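Local structure of AT-less polyketide synthase (Streptomyces platensis subsp. rosaceus, 4TKT) at residues Met7-Val12 and Leu195-Leu200; Ala128-Val133 and Asp174-Ser179; Gly457-Val462 and Ala514-Pro519; Ala482-Arg487 and Ala520-Leu525. The protein is a ketosynthase domain of an AT-less type I polyketide synthase of the isomigrastatin pathway and probably catalyses carbon-carbon bond formation by decarboxylative condensation of acyl chains. One frame throughout, in Å; residues are numbered along the deposited sequence.

Interaction 1. Residues Met7-Val12 and Leu195-Leu200; sequences MAIAIV and LACAAL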
loop_
_atom_site.group_PDB
_atom_site.type_symbol
_atom_site.label_atom_id
_atom_site.label_comp_id
_atom_site.label_asym_id
_atom_site.label_seq_id
_atom_site.Cartn_x
_atom_site.Cartn_y
_atom_site.Cartn_z
HETATM N N MSE A 7 -13.110 -16.572 -4.665
HETATM C CA MSE A 7 -12.418 -17.013 -3.459
HETATM C C MSE A 7 -12.695 -16.081 -2.281
HETATM O O MSE A 7 -12.267 -16.351 -1.156
HETATM C CB MSE A 7 -10.916 -17.131 -3.719
HETATM C CG MSE A 7 -10.285 -15.928 -4.398
HETATM SE SE MSE A 7 -8.586 -16.410 -5.237
HETATM C CE MSE A 7 -7.884 -17.560 -3.827
ATOM N N ALA A 8 -13.416 -14.997 -2.558
ATOM C CA ALA A 8 -13.943 -14.089 -1.536
ATOM C C ALA A 8 -12.918 -13.695 -0.480
ATOM O O ALA A 8 -13.086 -13.995 0.702
ATOM C CB ALA A 8 -15.159 -14.713 -0.869
ATOM N N ILE A 9 -11.854 -13.032 -0.913
ATOM C CA ILE A 9 -10.846 -12.535 0.009
ATOM C C ILE A 9 -11.019 -11.036 0.193
ATOM O O ILE A 9 -10.875 -10.264 -0.755
ATOM C CB ILE A 9 -9.422 -12.833 -0.482
ATOM C CG1 ILE A 9 -9.246 -14.336 -0.712
ATOM C CG2 ILE A 9 -8.403 -12.314 0.516
ATOM C CD1 ILE A 9 -9.521 -15.176 0.508
ATOM N N ALA A 10 -11.334 -10.632 1.418
ATOM C CA ALA A 10 -11.616 -9.235 1.717
ATOM C C ALA A 10 -10.344 -8.443 1.970
ATOM O O ALA A 10 -9.369 -8.963 2.505
ATOM C CB ALA A 10 -12.540 -9.132 2.913
ATOM N N ILE A 11 -10.364 -7.176 1.574
ATOM C CA ILE A 11 -9.288 -6.252 1.902
ATOM C C ILE A 11 -9.730 -5.375 3.066
ATOM O O ILE A 11 -10.625 -4.544 2.921
ATOM C CB ILE A 11 -8.909 -5.382 0.697
ATOM C CG1 ILE A 11 -8.438 -6.268 -0.457
ATOM C CG2 ILE A 11 -7.836 -4.377 1.082
ATOM C CD1 ILE A 11 -8.246 -5.529 -1.759
ATOM N N VAL A 12 -9.104 -5.564 4.224
ATOM C CA VAL A 12 -9.569 -4.919 5.446
ATOM C C VAL A 12 -8.691 -3.751 5.890
ATOM O O VAL A 12 -8.968 -3.111 6.903
ATOM C CB VAL A 12 -9.660 -5.929 6.602
ATOM C CG1 VAL A 12 -10.578 -7.072 6.224
ATOM C CG2 VAL A 12 -8.280 -6.448 6.961
ATOM N N LEU A 195 -0.251 -15.577 -3.894
ATOM C CA LEU A 195 0.144 -16.592 -2.925
ATOM C C LEU A 195 -0.547 -16.385 -1.581
ATOM O O LEU A 195 -0.891 -17.348 -0.898
ATOM C CB LEU A 195 1.659 -16.590 -2.742
ATOM C CG LEU A 195 2.448 -16.927 -4.006
ATOM C CD1 LEU A 195 3.928 -16.914 -3.717
ATOM C CD2 LEU A 195 2.023 -18.280 -4.566
ATOM N N ALA A 196 -0.743 -15.125 -1.206
ATOM C CA ALA A 196 -1.441 -14.800 0.032
ATOM C C ALA A 196 -2.877 -15.309 -0.001
ATOM O O ALA A 196 -3.351 -15.914 0.959
ATOM C CB ALA A 196 -1.418 -13.299 0.279
ATOM N N CYS A 197 -3.563 -15.066 -1.112
ATOM C CA CYS A 197 -4.949 -15.493 -1.256
ATOM C C CYS A 197 -5.059 -17.011 -1.237
ATOM O O CYS A 197 -6.018 -17.565 -0.697
ATOM C CB CYS A 197 -5.556 -14.934 -2.546
ATOM S SG CYS A 197 -5.878 -13.147 -2.498
ATOM N N ALA A 198 -4.068 -17.678 -1.820
ATOM C CA ALA A 198 -4.034 -19.136 -1.838
ATOM C C ALA A 198 -3.852 -19.690 -0.431
ATOM O O ALA A 198 -4.486 -20.675 -0.057
ATOM C CB ALA A 198 -2.922 -19.631 -2.751
ATOM N N ALA A 199 -2.984 -19.047 0.344
ATOM C CA ALA A 199 -2.710 -19.468 1.713
ATOM C C ALA A 199 -3.946 -19.306 2.597
ATOM O O ALA A 199 -4.245 -20.167 3.425
ATOM C CB ALA A 199 -1.540 -18.684 2.284
ATOM N N LEU A 200 -4.658 -18.199 2.415
ATOM C CA LEU A 200 -5.883 -17.941 3.165
ATOM C C LEU A 200 -6.971 -18.943 2.801
ATOM O O LEU A 200 -7.654 -19.472 3.676
ATOM C CB LEU A 200 -6.378 -16.516 2.915
ATOM C CG LEU A 200 -5.506 -15.389 3.466
ATOM C CD1 LEU A 200 -6.022 -14.042 2.994
ATOM C CD2 LEU A 200 -5.467 -15.446 4.985
#
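Ile9 and Cys197 bring the first strand of the ketosynthase, 9-17, against helix 188-202. This is sheet-on-helix packing of the thiolase fold, in which layers of helices and sheet alternate. The two backbones are nearest at these residues, and both side chains leave their main chains toward the opposite segment. Followed outward, Ile9 meets sulfur first, then leucine. Ile9 CB is 4.1 Å from Cys197 SG, and Ile9 CG1, one bond further out, lies 4.0 Å from the same sulfur. The branch methyl Ile9 CG2 sits anti to the backbone N (chi1 of CG1 -56°), which carries it to 3.8 Å from Leu200 CD1 while it still touches the sulfur. From CG1 the other branch bends at chi2, and Ile9 CD1 comes to 4.2 Å from Leu200 CB. Ile9 thus lies across one turn of the helix, covering Cys197 and Leu200, three residues apart, with the sulfur beside its branch point. With an alanine here, Cys197 SG and Leu200 CD1 would probably face a gap in this buried layer, since CG1, CG2 and CD1 are gone. Leu258, on the neighbouring strand 252-260, touches both Ile9 and Leu200 and continues the apolar surface. Main-chain bonds from Ile9 to Ile275 and from Ala10 to Arg259 tie the strand to its neighbours. Nearer the surface, Met7, present as selenomethionine, reaches over the same helical turn. The bend at its last torsion, chi3 -41°, directs Met7 CE to 3.7 Å from Cys197 CB and 3.6 Å from Cys197 O.

Interaction 2. Residues Ala128-Val133 and Asp174-Ser179; sequences AGDIGV and DASGPS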
loop_
_atom_site.group_PDB
_atom_site.type_symbol
_atom_site.label_atom_id
_atom_site.label_comp_id
_atom_site.label_asym_id
_atom_site.label_seq_id
_atom_site.Cartn_x
_atom_site.Cartn_y
_atom_site.Cartn_z
ATOM N N ALA A 128 -1.960 -24.018 12.769
ATOM C CA ALA A 128 -1.906 -23.108 11.633
ATOM C C ALA A 128 -1.454 -21.728 12.088
ATOM O O ALA A 128 -1.695 -21.334 13.229
ATOM C CB ALA A 128 -3.257 -23.027 10.951
ATOM N N GLY A 129 -0.800 -20.992 11.194
ATOM C CA GLY A 129 -0.302 -19.670 11.524
ATOM C C GLY A 129 -1.424 -18.665 11.679
ATOM O O GLY A 129 -2.538 -18.894 11.213
ATOM N N ASP A 130 -1.137 -17.549 12.341
ATOM C CA ASP A 130 -2.130 -16.496 12.504
ATOM C C ASP A 130 -2.021 -15.464 11.378
ATOM O O ASP A 130 -2.933 -15.327 10.563
ATOM C CB ASP A 130 -1.988 -15.825 13.880
ATOM C CG ASP A 130 -0.539 -15.554 14.262
ATOM O OD1 ASP A 130 0.283 -15.284 13.361
ATOM O OD2 ASP A 130 -0.223 -15.607 15.470
ATOM N N ILE A 131 -0.895 -14.757 11.332
ATOM C CA ILE A 131 -0.658 -13.719 10.335
ATOM C C ILE A 131 0.419 -14.132 9.337
ATOM O O ILE A 131 1.532 -14.478 9.727
ATOM C CB ILE A 131 -0.219 -12.395 10.992
ATOM C CG1 ILE A 131 -1.173 -11.996 12.117
ATOM C CG2 ILE A 131 -0.110 -11.292 9.953
ATOM C CD1 ILE A 131 -0.729 -10.763 12.863
ATOM N N GLY A 132 0.088 -14.082 8.050
ATOM C CA GLY A 132 1.060 -14.374 7.010
ATOM C C GLY A 132 1.597 -13.109 6.368
ATOM O O GLY A 132 0.893 -12.106 6.273
ATOM N N VAL A 133 2.850 -13.149 5.928
ATOM C CA VAL A 133 3.470 -11.984 5.304
ATOM C C VAL A 133 4.055 -12.349 3.944
ATOM O O VAL A 133 4.956 -13.180 3.845
ATOM C CB VAL A 133 4.574 -11.379 6.195
ATOM C CG1 VAL A 133 5.120 -10.108 5.572
ATOM C CG2 VAL A 133 4.028 -11.088 7.586
ATOM N N ASP A 174 5.143 -10.416 15.570
ATOM C CA ASP A 174 5.037 -11.721 16.213
ATOM C C ASP A 174 4.069 -12.592 15.415
ATOM O O ASP A 174 3.166 -13.214 15.973
ATOM C CB ASP A 174 4.584 -11.588 17.670
ATOM C CG ASP A 174 4.744 -12.879 18.453
ATOM O OD1 ASP A 174 5.500 -13.765 17.997
ATOM O OD2 ASP A 174 4.114 -13.008 19.523
ATOM N N ALA A 175 4.258 -12.613 14.100
ATOM C CA ALA A 175 3.407 -13.392 13.207
ATOM C C ALA A 175 3.927 -14.818 13.071
ATOM O O ALA A 175 5.135 -15.042 13.004
ATOM C CB ALA A 175 3.321 -12.727 11.847
ATOM N N SER A 176 3.013 -15.782 13.030
ATOM C CA SER A 176 3.399 -17.186 12.970
ATOM C C SER A 176 3.000 -17.840 11.654
ATOM O O SER A 176 3.200 -19.038 11.469
ATOM C CB SER A 176 2.783 -17.962 14.134
ATOM O OG SER A 176 1.385 -18.114 13.955
ATOM N N GLY A 177 2.428 -17.059 10.743
ATOM C CA GLY A 177 2.044 -17.578 9.443
ATOM C C GLY A 177 3.236 -17.653 8.507
ATOM O O GLY A 177 4.366 -17.400 8.918
ATOM N N PRO A 178 2.995 -18.019 7.240
ATOM C CA PRO A 178 4.069 -18.030 6.243
ATOM C C PRO A 178 4.717 -16.655 6.087
ATOM O O PRO A 178 4.020 -15.642 6.034
ATOM C CB PRO A 178 3.350 -18.447 4.958
ATOM C CG PRO A 178 2.162 -19.220 5.430
ATOM C CD PRO A 178 1.731 -18.547 6.700
ATOM N N SER A 179 6.044 -16.629 6.037
ATOM C CA SER A 179 6.783 -15.388 5.838
ATOM C C SER A 179 7.638 -15.527 4.591
ATOM O O SER A 179 8.668 -16.200 4.608
ATOM C CB SER A 179 7.649 -15.066 7.056
ATOM O OG SER A 179 8.260 -13.794 6.930
HETATM O O HOH W 1 2.439 -15.644 16.828
HETATM O O HOH W 2 4.354 -14.296 9.133
#
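Asp130 and Ser176 grip each other through a reciprocal pair of hydrogen bonds. Ser176 N donates to Asp130 OD1 at 2.8 Å, nearly straight at 169° and on the syn side of the carboxylate. In return, Asp130 N donates to Ser176 OG at 3.0 Å. The carboxylate can face Ser176 because Asp130 CG is folded between its own backbone N and carbonyl carbon (chi1 43°). Its other oxygen, OD2, accepts from a water that also donates to Asp174 O, so the grip extends to the Schellman motif closing helix 163-173. A lysine in place of Asp130 would probably leave Ser176 N without its acceptor and the bridging water with only Asp174 O of the two acceptors named. Further along, the bonding passes to the main chain. Gly177 N reaches Ile131 O at 2.9 Å from well above the carbonyl plane (50° out of it), whereas Val133 N meets Pro178 O at 2.8 Å almost head-on. There the loop becomes strand 179-182, parallel to 129-136, with Val133 and Ser179 side by side: a β-α-β connection at the margin of the thiolase-fold sheet. Packing completes the contact. Ala175 CB rests 3.7 Å from Ile131 CB, and Gly129 CA lies 3.8 Å from Gly177 CA. A β-carbon on Gly129 would collide with Gly177 CA, and one on Gly177 with Ile131 O. All four donors are backbone N-H groups, and the acceptors are half side chain, half carbonyl; the contact therefore depends on the backbone path as well as on Asp130 and Ser176, each lending a side-chain acceptor to the other's N-H.

Interaction 3. Residues Gly457-Val462 and Ala514-Pro519; sequences GETVVV and AVSTLP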
loop_
_atom_site.group_PDB
_atom_site.type_symbol
_atom_site.label_atom_id
_atom_site.label_comp_id
_atom_site.label_asym_id
_atom_site.label_seq_id
_atom_site.Cartn_x
_atom_site.Cartn_y
_atom_site.Cartn_z
ATOM N N GLY A 457 -24.626 10.723 20.433
ATOM C CA GLY A 457 -24.707 11.863 21.327
ATOM C C GLY A 457 -24.083 11.616 22.687
ATOM O O GLY A 457 -23.776 12.560 23.414
ATOM N N GLU A 458 -23.893 10.346 23.031
ATOM C CA GLU A 458 -23.353 9.977 24.336
ATOM C C GLU A 458 -21.881 10.350 24.471
ATOM O O GLU A 458 -21.206 10.635 23.479
ATOM C CB GLU A 458 -23.529 8.476 24.583
ATOM C CG GLU A 458 -24.954 7.967 24.413
ATOM C CD GLU A 458 -25.886 8.411 25.529
ATOM O OE1 GLU A 458 -25.410 9.025 26.507
ATOM O OE2 GLU A 458 -27.102 8.139 25.428
ATOM N N THR A 459 -21.391 10.351 25.707
ATOM C CA THR A 459 -19.987 10.632 25.977
ATOM C C THR A 459 -19.123 9.418 25.663
ATOM O O THR A 459 -19.374 8.321 26.160
ATOM C CB THR A 459 -19.756 11.045 27.447
ATOM O OG1 THR A 459 -20.342 12.328 27.688
ATOM C CG2 THR A 459 -18.270 11.118 27.753
ATOM N N VAL A 460 -18.111 9.622 24.829
ATOM C CA VAL A 460 -17.143 8.579 24.524
ATOM C C VAL A 460 -15.784 8.955 25.099
ATOM O O VAL A 460 -15.561 10.100 25.499
ATOM C CB VAL A 460 -17.013 8.345 23.006
ATOM C CG1 VAL A 460 -18.376 8.080 22.394
ATOM C CG2 VAL A 460 -16.347 9.539 22.336
ATOM N N VAL A 461 -14.874 7.990 25.145
ATOM C CA VAL A 461 -13.526 8.258 25.624
ATOM C C VAL A 461 -12.509 8.047 24.498
ATOM O O VAL A 461 -12.297 6.930 24.027
ATOM C CB VAL A 461 -13.180 7.379 26.850
ATOM C CG1 VAL A 461 -13.704 5.964 26.670
ATOM C CG2 VAL A 461 -11.680 7.390 27.124
ATOM N N VAL A 462 -11.903 9.146 24.057
ATOM C CA VAL A 462 -10.924 9.120 22.980
ATOM C C VAL A 462 -9.527 8.916 23.549
ATOM O O VAL A 462 -9.097 9.645 24.440
ATOM C CB VAL A 462 -10.962 10.419 22.146
ATOM C CG1 VAL A 462 -9.836 10.439 21.124
ATOM C CG2 VAL A 462 -12.310 10.569 21.458
ATOM N N ALA A 514 -12.597 12.447 27.680
ATOM C CA ALA A 514 -14.013 12.124 27.563
ATOM C C ALA A 514 -14.774 13.274 26.906
ATOM O O ALA A 514 -14.850 14.371 27.456
ATOM C CB ALA A 514 -14.599 11.809 28.927
ATOM N N VAL A 515 -15.331 13.022 25.724
ATOM C CA VAL A 515 -16.058 14.052 24.987
ATOM C C VAL A 515 -17.386 13.525 24.452
ATOM O O VAL A 515 -17.592 12.315 24.365
ATOM C CB VAL A 515 -15.227 14.598 23.805
ATOM C CG1 VAL A 515 -14.065 15.439 24.306
ATOM C CG2 VAL A 515 -14.729 13.460 22.932
ATOM N N SER A 516 -18.283 14.438 24.096
ATOM C CA SER A 516 -19.569 14.057 23.523
ATOM C C SER A 516 -19.827 14.782 22.204
ATOM O O SER A 516 -20.717 14.403 21.444
ATOM C CB SER A 516 -20.705 14.334 24.512
ATOM O OG SER A 516 -20.779 15.708 24.844
ATOM N N THR A 517 -19.043 15.823 21.935
ATOM C CA THR A 517 -19.145 16.549 20.671
ATOM C C THR A 517 -17.788 16.642 19.984
ATOM O O THR A 517 -16.750 16.700 20.643
ATOM C CB THR A 517 -19.693 17.977 20.862
ATOM O OG1 THR A 517 -18.683 18.805 21.452
ATOM C CG2 THR A 517 -20.936 17.970 21.745
ATOM N N LEU A 518 -17.805 16.663 18.656
ATOM C CA LEU A 518 -16.577 16.739 17.870
ATOM C C LEU A 518 -15.779 18.038 18.068
ATOM O O LEU A 518 -14.554 17.985 18.167
ATOM C CB LEU A 518 -16.888 16.553 16.383
ATOM C CG LEU A 518 -15.657 16.444 15.481
ATOM C CD1 LEU A 518 -14.831 15.224 15.854
ATOM C CD2 LEU A 518 -16.060 16.401 14.017
ATOM N N PRO A 519 -16.454 19.207 18.115
ATOM C CA PRO A 519 -15.655 20.419 18.342
ATOM C C PRO A 519 -14.938 20.425 19.689
ATOM O O PRO A 519 -13.890 21.058 19.815
ATOM C CB PRO A 519 -16.698 21.540 18.283
ATOM C CG PRO A 519 -17.785 20.991 17.443
ATOM C CD PRO A 519 -17.857 19.542 17.810
#
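Val460 and Val515 form the hydrogen-bonded pair of an antiparallel ladder joining strand 460-466 to strand 509-515, the central strand of a three-stranded sheet in what sequence relationship largely marks as a RhiE-like KS-MAT linker. Val460 N gives its hydrogen to Val515 O at 2.8 Å, and Val515 N answers to Val460 O at 2.9 Å. The tight part lies on the face bearing Val460, Val462 and Val515. Here Val515 CG2, tucked between its own N and carbonyl carbon (chi1 of CG1 -71°), lies 4.0 Å from Val462 CG2, the two side chains meeting at a slant. Leu521 of helix 518-530 covers both valines, and Leu493 and Ala497 of helix 493-502 cover Val460. On the face of Val461 and Ala514, Thr459 CG2 approaches Ala514 CB at 3.9 Å. Beyond the ladder the contact slackens toward solvent, where Ser516 CB merely lies 3.7 Å from Gly457 O and 3.8 Å from Thr459 OG1. Thr517 then occupies the N-cap of helix 518-530, its OG1 bonding weakly to Ala520 N. Paired amides thus set the register, while branched apolar side chains bind one face of the sheet to the helices.

Interaction 4. Residues Ala482-Arg487 and Ala520-Leu525; sequences ALRKER and ALVDAL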
loop_
_atom_site.group_PDB
_atom_site.type_symbol
_atom_site.label_atom_id
_atom_site.label_comp_id
_atom_site.label_asym_id
_atom_site.label_seq_id
_atom_site.Cartn_x
_atom_site.Cartn_y
_atom_site.Cartn_z
ATOM N N ALA A 482 -7.128 15.998 10.984
ATOM C CA ALA A 482 -7.988 15.070 10.265
ATOM C C ALA A 482 -9.459 15.299 10.603
ATOM O O ALA A 482 -10.314 15.285 9.720
ATOM C CB ALA A 482 -7.594 13.637 10.572
ATOM N N LEU A 483 -9.751 15.521 11.880
ATOM C CA LEU A 483 -11.135 15.636 12.330
ATOM C C LEU A 483 -11.735 17.006 12.035
ATOM O O LEU A 483 -12.883 17.275 12.385
ATOM C CB LEU A 483 -11.236 15.331 13.823
ATOM C CG LEU A 483 -10.890 13.887 14.196
ATOM C CD1 LEU A 483 -11.122 13.635 15.678
ATOM C CD2 LEU A 483 -11.687 12.912 13.346
ATOM N N ARG A 484 -10.959 17.869 11.391
ATOM C CA ARG A 484 -11.469 19.161 10.952
ATOM C C ARG A 484 -12.021 19.079 9.531
ATOM O O ARG A 484 -12.689 20.002 9.065
ATOM C CB ARG A 484 -10.376 20.228 11.033
ATOM C CG ARG A 484 -10.097 20.722 12.442
ATOM C CD ARG A 484 -8.943 21.713 12.461
ATOM N NE ARG A 484 -8.799 22.357 13.764
ATOM C CZ ARG A 484 -7.741 23.076 14.129
ATOM N NH1 ARG A 484 -6.725 23.236 13.292
ATOM N NH2 ARG A 484 -7.696 23.627 15.335
ATOM N N LYS A 485 -11.743 17.969 8.848
ATOM C CA LYS A 485 -12.212 17.776 7.478
ATOM C C LYS A 485 -13.734 17.678 7.433
ATOM O O LYS A 485 -14.377 17.419 8.449
ATOM C CB LYS A 485 -11.586 16.527 6.855
ATOM C CG LYS A 485 -10.070 16.575 6.733
ATOM C CD LYS A 485 -9.557 15.423 5.879
ATOM C CE LYS A 485 -8.058 15.230 6.047
ATOM N NZ LYS A 485 -7.294 16.473 5.751
ATOM N N GLU A 486 -14.298 17.874 6.244
ATOM C CA GLU A 486 -15.744 17.998 6.081
ATOM C C GLU A 486 -16.512 16.719 6.407
ATOM O O GLU A 486 -17.681 16.775 6.783
ATOM C CB GLU A 486 -16.073 18.439 4.652
ATOM N N ARG A 487 -15.858 15.570 6.269
ATOM C CA ARG A 487 -16.543 14.292 6.434
ATOM C C ARG A 487 -16.898 13.980 7.887
ATOM O O ARG A 487 -17.777 13.160 8.151
ATOM C CB ARG A 487 -15.690 13.154 5.868
ATOM C CG ARG A 487 -14.380 12.932 6.603
ATOM C CD ARG A 487 -13.893 11.500 6.427
ATOM N NE ARG A 487 -14.788 10.538 7.065
ATOM C CZ ARG A 487 -14.604 9.221 7.060
ATOM N NH1 ARG A 487 -13.551 8.698 6.444
ATOM N NH2 ARG A 487 -15.474 8.425 7.670
ATOM N N ALA A 520 -15.497 19.732 20.676
ATOM C CA ALA A 520 -14.863 19.621 21.984
ATOM C C ALA A 520 -13.625 18.737 21.902
ATOM O O ALA A 520 -12.603 19.026 22.524
ATOM C CB ALA A 520 -15.839 19.071 23.008
ATOM N N LEU A 521 -13.725 17.658 21.131
ATOM C CA LEU A 521 -12.601 16.751 20.937
ATOM C C LEU A 521 -11.452 17.457 20.224
ATOM O O LEU A 521 -10.293 17.307 20.606
ATOM C CB LEU A 521 -13.033 15.514 20.151
ATOM C CG LEU A 521 -11.924 14.515 19.806
ATOM C CD1 LEU A 521 -11.178 14.070 21.054
ATOM C CD2 LEU A 521 -12.494 13.316 19.072
ATOM N N VAL A 522 -11.785 18.231 19.194
ATOM C CA VAL A 522 -10.791 19.006 18.460
ATOM C C VAL A 522 -10.063 19.979 19.387
ATOM O O VAL A 522 -8.844 20.128 19.306
ATOM C CB VAL A 522 -11.435 19.784 17.291
ATOM C CG1 VAL A 522 -10.409 20.679 16.608
ATOM C CG2 VAL A 522 -12.047 18.821 16.291
ATOM N N ASP A 523 -10.811 20.627 20.275
ATOM C CA ASP A 523 -10.223 21.554 21.238
ATOM C C ASP A 523 -9.247 20.851 22.169
ATOM O O ASP A 523 -8.175 21.376 22.466
ATOM C CB ASP A 523 -11.308 22.246 22.067
ATOM C CG ASP A 523 -12.077 23.283 21.277
ATOM O OD1 ASP A 523 -11.673 23.583 20.133
ATOM O OD2 ASP A 523 -13.080 23.807 21.809
ATOM N N ALA A 524 -9.627 19.666 22.635
ATOM C CA ALA A 524 -8.782 18.898 23.540
ATOM C C ALA A 524 -7.508 18.446 22.835
ATOM O O ALA A 524 -6.418 18.514 23.403
ATOM C CB ALA A 524 -9.541 17.703 24.090
ATOM N N LEU A 525 -7.656 17.991 21.594
ATOM C CA LEU A 525 -6.521 17.552 20.788
ATOM C C LEU A 525 -5.564 18.701 20.508
ATOM O O LEU A 525 -4.346 18.535 20.568
ATOM C CB LEU A 525 -7.003 16.938 19.474
ATOM C CG LEU A 525 -7.737 15.606 19.625
ATOM C CD1 LEU A 525 -8.367 15.174 18.309
ATOM C CD2 LEU A 525 -6.789 14.539 20.153
#
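Leu483 pushes one methyl, CD1, into the hollow between Leu521 and Leu525, residues one helical turn apart on helix 518-530. Leu483 CD1 touches both walls: Leu521 CD2 at 3.7 Å and Leu525 CD1 at 4.1 Å. Against Leu521 the incoming side chain runs at a slant; against Leu525 it stands at about a right angle. Its reach comes from a nearly straight second torsion, chi2 -175°, which carries CD1 well out from the main chain. Leu483 lies in a type I β-turn spanning Ala482 to Lys485, right after helix 469-482, and this turn brings the leucine to the helix surface. The setting is what sequence relationship marks as a RhiE-like KS-MAT linker, with helices packed over a small antiparallel sheet. On its sheet side Leu521 meets Val513 and Val515, while Leu525 also touches Leu479 and Arg480 of helix 469-482; Trp488 and Ile496 press on Leu483. Val522 supplies the opposing bump. It projects from the helix toward the turn, and its two methyls divide the work. Val522 CG2 points at the base of Leu483, 4.3 Å from Leu483 O and 4.4 Å from Leu483 CB. Its partner CG1 fits under the long arm of Arg484, which covers the methyl at the solvent edge. The arginine chain is extended from CG to NE and passes obliquely over the valine, with Arg484 CG 4.2 Å and Arg484 NE 3.7 Å from Val522 CG1.

In the fold
The four contacts fall into two pairs. Interactions 1 and 2 belong to the same mixed sheet of the ketosynthase, their centres 14 Å apart, and interaction 2 is nested in the loop of chain closed by interaction 1. Interactions 3 and 4 lie in the probable linker region, centres 11 Å apart, and share helix 518-530. These two touch directly: Val462 CG2 packs on Leu521 CD2 at 3.6 Å, and Leu518 CD2 on Leu483 O at 3.7 Å, so the packing of the two runs on from one to the other. Between the pairs the closest approach is about 13 Å between nearest atoms, from interaction 1 to interaction 4. A sulfate, probably from crystallisation, sits about 5 Å from the Asp174 side chain of interaction 2.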